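Side-chain contact in echicetin A-chain (Echis carinatus, PDB 1OZ7), which pairs with a beta subunit to bind the platelet receptor GPIbalpha, alone blocking platelet aggregation but promoting it when IgM-kappa is bound as well: residues 103-106 and 107-111. Residues are numbered along the deposited sequence; the frame is centred on the assembly and turned at random.
Sequences LEKQ and SVFRT
The Phe109 ring lies with one face against Lys105 CA, and the two side chains run side by side in the same direction. The evidence is a CH-pi contact, with Lys105 CA 3.6 Å from the ring centroid and 25° off its normal, shifted toward the rim. Lys105 CG, anti to the backbone N (chi1 -173°), lies just beyond the rim, 3.4 Å from Phe109 CZ. Leu103 O sits at the ring edge, near its plane, while Leu103 CD1 packs 3.5 Å from Phe109 O.

Backbone bonds link the two segments: Phe109 N donates to Glu104 O at 2.7 Å, and Ser107 N adds a weak bond to the same oxygen. Ser107 to Arg110 form a type I' turn, closed by Arg110 N to Ser107 O at 2.8 Å.

A polar cluster gathers two hydroxyls and the carboxylate of Glu104, at the end of a chain extended beyond CG. Glu104 OE2 is 2.6 Å from Thr111 OG1; Ser107 OG lies doubtfully close to that hydroxyl.

This seven-residue loop, 105-111, joins antiparallel strands 100-104 and 112-115 of the C-type lectin domain. Phe109 reaches Val55 on helix 45-58 and Ile65 on strand 64-71, while Lys105 NZ bonds to Met62 O just before that strand.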
# COMPACT_ATOMS: atom_id res chain seq x y z
N LEU A 103 -12.20 6.27 -1.96
CA LEU A 103 -11.70 7.65 -1.93
C LEU A 103 -11.88 8.19 -0.52
O LEU A 103 -12.90 7.91 0.12
CB LEU A 103 -12.48 8.53 -2.91
CG LEU A 103 -12.41 8.08 -4.38
CD1 LEU A 103 -13.20 9.04 -5.25
CD2 LEU A 103 -10.96 8.02 -4.82
N GLU A 104 -10.90 8.96 -0.06
CA GLU A 104 -10.95 9.52 1.28
C GLU A 104 -11.31 11.00 1.32
O GLU A 104 -10.71 11.82 0.63
CB GLU A 104 -9.61 9.31 1.99
CG GLU A 104 -8.55 10.33 1.64
CD GLU A 104 -7.27 10.10 2.41
OE1 GLU A 104 -7.35 9.81 3.63
OE2 GLU A 104 -6.18 10.23 1.81
N LYS A 105 -12.29 11.34 2.15
CA LYS A 105 -12.73 12.72 2.30
C LYS A 105 -11.57 13.56 2.83
O LYS A 105 -11.48 14.75 2.58
CB LYS A 105 -13.90 12.77 3.28
CG LYS A 105 -14.58 14.11 3.41
CD LYS A 105 -15.20 14.23 4.80
CE LYS A 105 -16.68 14.59 4.73
NZ LYS A 105 -17.49 13.50 4.14
N GLN A 106 -10.67 12.92 3.57
CA GLN A 106 -9.53 13.61 4.15
C GLN A 106 -8.76 14.40 3.09
O GLN A 106 -8.41 15.56 3.29
CB GLN A 106 -8.59 12.61 4.82
CG GLN A 106 -8.09 13.07 6.17
CD GLN A 106 -9.22 13.25 7.16
OE1 GLN A 106 -10.13 14.05 6.95
NE2 GLN A 106 -9.17 12.50 8.26
N SER A 107 -8.49 13.75 1.96
CA SER A 107 -7.76 14.37 0.87
C SER A 107 -8.75 14.76 -0.22
O SER A 107 -8.55 14.47 -1.40
CB SER A 107 -6.73 13.40 0.29
OG SER A 107 -7.37 12.34 -0.39
N VAL A 108 -9.83 15.42 0.20
CA VAL A 108 -10.88 15.87 -0.70
C VAL A 108 -11.23 14.85 -1.78
O VAL A 108 -11.50 15.20 -2.93
CB VAL A 108 -10.52 17.22 -1.36
CG1 VAL A 108 -9.38 17.04 -2.34
CG2 VAL A 108 -11.75 17.81 -2.04
N PHE A 109 -11.20 13.58 -1.39
CA PHE A 109 -11.55 12.49 -2.28
C PHE A 109 -10.65 12.31 -3.50
O PHE A 109 -11.03 11.65 -4.46
CB PHE A 109 -13.00 12.67 -2.75
CG PHE A 109 -13.99 12.81 -1.63
CD1 PHE A 109 -14.26 11.75 -0.77
CD2 PHE A 109 -14.66 14.02 -1.42
CE1 PHE A 109 -15.19 11.88 0.26
CE2 PHE A 109 -15.59 14.16 -0.38
CZ PHE A 109 -15.85 13.09 0.46
N ARG A 110 -9.45 12.87 -3.46
CA ARG A 110 -8.56 12.74 -4.61
C ARG A 110 -7.60 11.55 -4.50
O ARG A 110 -7.15 11.03 -5.52
CB ARG A 110 -7.73 14.00 -4.81
CG ARG A 110 -8.50 15.23 -5.27
CD ARG A 110 -7.48 16.32 -5.61
NE ARG A 110 -8.07 17.57 -6.08
CZ ARG A 110 -7.35 18.62 -6.46
NH1 ARG A 110 -6.02 18.56 -6.41
NH2 ARG A 110 -7.94 19.73 -6.87
N THR A 111 -7.30 11.12 -3.28
CA THR A 111 -6.37 10.01 -3.12
C THR A 111 -7.07 8.70 -2.75
O THR A 111 -8.23 8.69 -2.35
CB THR A 111 -5.31 10.35 -2.05
OG1 THR A 111 -5.94 10.49 -0.77
CG2 THR A 111 -4.60 11.66 -2.40